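Local coordinates for protein glucoamylase (Thermoanaerobacterium thermosaccharolyticum, PDB 1LF6) that hydrolyses terminal alpha-1,4-linked glucose units one after another from the non-reducing ends of glucan chains, probably releasing beta-D-glucose, at residues A369-V372 / K373-M377; F125-V128 / K129-S132. All blocks are in the same frame, centred on the assembly; numbering follows the deposited sequence.

Interaction 1 (A369-V372 / K373-M377)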
loop_
_atom_site.group_PDB
_atom_site.type_symbol
_atom_site.label_atom_id
_atom_site.label_comp_id
_atom_site.label_asym_id
_atom_site.label_seq_id
_atom_site.Cartn_x
_atom_site.Cartn_y
_atom_site.Cartn_z
ATOM N N ALA A 369 9.932 -16.875 -8.642
ATOM C CA ALA A 369 10.717 -18.035 -9.044
ATOM C C ALA A 369 11.853 -18.219 -8.045
ATOM O O ALA A 369 12.219 -19.344 -7.702
ATOM C CB ALA A 369 11.281 -17.829 -10.453
ATOM N N LYS A 370 12.396 -17.101 -7.576
ATOM C CA LYS A 370 13.488 -17.109 -6.609
ATOM C C LYS A 370 12.959 -17.651 -5.278
ATOM O O LYS A 370 13.646 -18.401 -4.576
ATOM C CB LYS A 370 14.021 -15.681 -6.437
ATOM C CG LYS A 370 15.484 -15.563 -6.014
ATOM C CD LYS A 370 15.759 -16.219 -4.669
ATOM C CE LYS A 370 17.186 -15.956 -4.193
ATOM N NZ LYS A 370 17.417 -14.509 -3.918
ATOM N N VAL A 371 11.730 -17.277 -4.934
ATOM C CA VAL A 371 11.133 -17.744 -3.691
ATOM C C VAL A 371 10.950 -19.263 -3.725
ATOM O O VAL A 371 11.272 -19.958 -2.760
ATOM C CB VAL A 371 9.760 -17.059 -3.427
ATOM C CG1 VAL A 371 9.057 -17.729 -2.263
ATOM C CG2 VAL A 371 9.966 -15.582 -3.108
ATOM N N VAL A 372 10.444 -19.775 -4.842
ATOM C CA VAL A 372 10.224 -21.208 -4.977
ATOM C C VAL A 372 11.551 -21.962 -4.959
ATOM O O VAL A 372 11.640 -23.066 -4.424
ATOM C CB VAL A 372 9.461 -21.544 -6.279
ATOM C CG1 VAL A 372 9.296 -23.053 -6.414
ATOM C CG2 VAL A 372 8.098 -20.869 -6.267
ATOM N N LYS A 373 12.587 -21.359 -5.528
ATOM C CA LYS A 373 13.893 -22.002 -5.550
ATOM C C LYS A 373 14.415 -22.218 -4.131
ATOM O O LYS A 373 14.976 -23.265 -3.821
ATOM C CB LYS A 373 14.896 -21.161 -6.335
ATOM C CG LYS A 373 16.266 -21.816 -6.429
ATOM C CD LYS A 373 17.327 -20.843 -6.894
ATOM C CE LYS A 373 18.705 -21.491 -6.862
ATOM N NZ LYS A 373 19.778 -20.498 -7.137
ATOM N N ASP A 374 14.217 -21.233 -3.263
ATOM C CA ASP A 374 14.696 -21.344 -1.893
ATOM C C ASP A 374 13.733 -22.011 -0.907
ATOM O O ASP A 374 14.152 -22.414 0.181
ATOM C CB ASP A 374 15.076 -19.965 -1.346
ATOM C CG ASP A 374 16.074 -19.233 -2.231
ATOM O OD1 ASP A 374 17.056 -19.860 -2.682
ATOM O OD2 ASP A 374 15.883 -18.022 -2.466
ATOM N N ASN A 375 12.460 -22.141 -1.272
ATOM C CA ASN A 375 11.476 -22.738 -0.366
ATOM C C ASN A 375 10.774 -23.978 -0.900
ATOM O O ASN A 375 10.254 -24.777 -0.121
ATOM C CB ASN A 375 10.413 -21.698 0.004
ATOM C CG ASN A 375 10.966 -20.580 0.842
ATOM O OD1 ASN A 375 11.284 -20.770 2.020
ATOM N ND2 ASN A 375 11.099 -19.402 0.243
ATOM N N GLY A 376 10.747 -24.129 -2.219
ATOM C CA GLY A 376 10.087 -25.280 -2.812
ATOM C C GLY A 376 8.581 -25.092 -2.800
ATOM O O GLY A 376 7.813 -26.019 -3.061
ATOM N N MET A 377 8.159 -23.872 -2.498
ATOM C CA MET A 377 6.744 -23.548 -2.444
ATOM C C MET A 377 6.591 -22.070 -2.106
ATOM O O MET A 377 7.580 -21.383 -1.863
ATOM C CB MET A 377 6.062 -24.451 -1.403
ATOM C CG MET A 377 5.255 -23.741 -0.346
ATOM S SD MET A 377 6.237 -23.041 0.985
ATOM C CE MET A 377 5.104 -23.331 2.333
#

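Interaction 2 (F125-V128 / K129-S132)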
loop_
_atom_site.group_PDB
_atom_site.type_symbol
_atom_site.label_atom_id
_atom_site.label_comp_id
_atom_site.label_asym_id
_atom_site.label_seq_id
_atom_site.Cartn_x
_atom_site.Cartn_y
_atom_site.Cartn_z
ATOM N N PHE A 125 8.941 16.025 -3.486
ATOM C CA PHE A 125 9.427 15.013 -4.418
ATOM C C PHE A 125 10.833 14.623 -3.983
ATOM O O PHE A 125 11.329 15.117 -2.974
ATOM C CB PHE A 125 9.441 15.561 -5.849
ATOM C CG PHE A 125 10.344 16.745 -6.039
ATOM C CD1 PHE A 125 11.661 16.574 -6.459
ATOM C CD2 PHE A 125 9.886 18.034 -5.780
ATOM C CE1 PHE A 125 12.507 17.671 -6.618
ATOM C CE2 PHE A 125 10.723 19.133 -5.934
ATOM C CZ PHE A 125 12.037 18.954 -6.354
ATOM N N THR A 126 11.479 13.739 -4.730
ATOM C CA THR A 126 12.824 13.318 -4.364
ATOM C C THR A 126 13.866 13.655 -5.425
ATOM O O THR A 126 13.529 14.024 -6.549
ATOM C CB THR A 126 12.875 11.806 -4.091
ATOM O OG1 THR A 126 12.426 11.094 -5.249
ATOM C CG2 THR A 126 11.988 11.452 -2.902
ATOM N N ASP A 127 15.132 13.525 -5.044
ATOM C CA ASP A 127 16.256 13.792 -5.927
ATOM C C ASP A 127 16.497 12.524 -6.738
ATOM O O ASP A 127 16.861 11.487 -6.187
ATOM C CB ASP A 127 17.490 14.144 -5.082
ATOM C CG ASP A 127 18.682 14.597 -5.923
ATOM O OD1 ASP A 127 19.537 15.325 -5.379
ATOM O OD2 ASP A 127 18.771 14.219 -7.108
ATOM N N VAL A 128 16.278 12.604 -8.047
ATOM C CA VAL A 128 16.451 11.446 -8.917
ATOM C C VAL A 128 17.862 10.855 -8.897
ATOM O O VAL A 128 18.047 9.669 -9.178
ATOM C CB VAL A 128 16.085 11.788 -10.381
ATOM C CG1 VAL A 128 14.620 12.207 -10.468
ATOM C CG2 VAL A 128 16.990 12.904 -10.902
ATOM N N LYS A 129 18.851 11.670 -8.547
ATOM C CA LYS A 129 20.240 11.215 -8.527
ATOM C C LYS A 129 20.778 10.700 -7.203
ATOM O O LYS A 129 21.731 9.920 -7.188
ATOM C CB LYS A 129 21.168 12.330 -9.013
ATOM C CG LYS A 129 21.207 12.508 -10.516
ATOM C CD LYS A 129 22.277 13.514 -10.893
ATOM C CE LYS A 129 22.584 13.462 -12.378
ATOM N NZ LYS A 129 23.748 14.331 -12.717
ATOM N N ARG A 130 20.188 11.126 -6.093
ATOM C CA ARG A 130 20.675 10.693 -4.792
ATOM C C ARG A 130 19.561 10.513 -3.762
ATOM O O ARG A 130 18.421 10.907 -3.992
ATOM C CB ARG A 130 21.712 11.696 -4.288
ATOM C CG ARG A 130 21.218 13.136 -4.297
ATOM C CD ARG A 130 22.361 14.115 -4.059
ATOM N NE ARG A 130 23.292 14.171 -5.185
ATOM C CZ ARG A 130 23.090 14.874 -6.296
ATOM N NH1 ARG A 130 23.998 14.862 -7.266
ATOM N NH2 ARG A 130 21.988 15.600 -6.438
ATOM N N ASN A 131 19.908 9.926 -2.621
ATOM C CA ASN A 131 18.941 9.647 -1.564
ATOM C C ASN A 131 18.533 10.837 -0.698
ATOM O O ASN A 131 18.944 10.949 0.461
ATOM C CB ASN A 131 19.471 8.520 -0.671
ATOM C CG ASN A 131 19.820 7.273 -1.462
ATOM O OD1 ASN A 131 19.044 6.826 -2.299
ATOM N ND2 ASN A 131 20.989 6.703 -1.197
ATOM N N SER A 132 17.710 11.721 -1.255
ATOM C CA SER A 132 17.245 12.879 -0.502
ATOM C C SER A 132 15.808 13.252 -0.844
ATOM O O SER A 132 15.388 13.188 -2.003
ATOM C CB SER A 132 18.158 14.085 -0.753
ATOM O OG SER A 132 17.911 14.650 -2.026
#

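Interaction 1 (A369-V372 / K373-M377)
N375 folds back over the carbonyl of V371, one turn earlier in the same helix. Its CB lies 3.4 Å from V371 O. CG is anti to N375's own carbonyl carbon and beside its backbone N (chi1 -67°), which keeps the amide on the V371 side. CG follows at 3.7 Å from V371 O, and at the tip ND2 donates a hydrogen bond to V371 O at 3.1 Å. The oxygen is tilted about 22° out of the N375 amide plane, and ND2 also rests against V371 CG1. The backbone N of N375 and that of D374 reach V371 O as well, both through weak bonds; V371 O thus takes three donors, of which ND2 makes the one bond that is not weak. Earlier in the turn the pattern is regular: K373 N bonds to A369 O and D374 N to K370 O. K370 and D374 carry opposite charges near each other but beyond salt-bridge range, and the place of D374 OD2 is less sure.

V372 turns its side chain to the buried flank, against L417, P420 and L421 of helix 414-428, while its carbonyl accepts a 2.6 Å bond from G376 N. M377 follows in the loop and packs on F424 of that same helix. G376 is the first residue to leave helical angles, with phi 77°, a value glycine adopts readily. This is a glycine-terminated C-terminal helix end, here closing helix 358-375 of the (alpha/alpha) barrel of a family 15 glycosidase.

Interaction 2 (F125-V128 / K129-S132)
D127 lays its carboxylate over the CG of R130, with OD1 3.0 Å from that carbon, and the arginine chain then bends at chi3 (69°) to bring its guanidinium back to the same oxygen. NH2 closes a 2.7 Å salt bridge to OD1 on the syn side of the carboxylate; the two planes stand 74° apart, and NH2 alone of the guanidinium nitrogens bonds to this carboxylate. The other oxygen, OD2, takes the backbone N of K129 at 2.9 Å from above the carboxylate plane. That bond, from residue i+2 to the aspartate side chain, makes an Asx turn, and a weak bond from R130 N to D127 O reaches one residue further. With the inverse gamma turn centred on N131, they lie in the reversal between antiparallel strands 118-126 and 132-141, a beta-hairpin connection across whose base D127 N donates to S132 O at 3.1 Å. Replacing D127 with an alanine would probably leave K129 N without its side-chain acceptor and deprive R130 of one of its carboxylate partners. R130 also pairs with E263 through NE and with E267 through NH2. T264 hydrogen-bonds both D127 OD1 and S132 OG, tying the turn to helix 254-266.

In the fold
Interaction 2 comes first along the chain, in the N-terminal domain related to that of glucodextranase, and interaction 1 follows more than two hundred residues later in the glycosidase family 15 region. Their centres are about 34 Å apart and their nearest atoms about 21 Å apart, so the two do not touch. They share no helix or strand: residues 125-132 join two neighbouring strands of an antiparallel sheet, whereas residues 369-377 end helix 358-375 of the helical barrel. One is thus the end of a helix in the (alpha/alpha) barrel, the other a chain reversal in the beta-sandwich domain. Both lie away from the probable catalytic pair, E435 and E438.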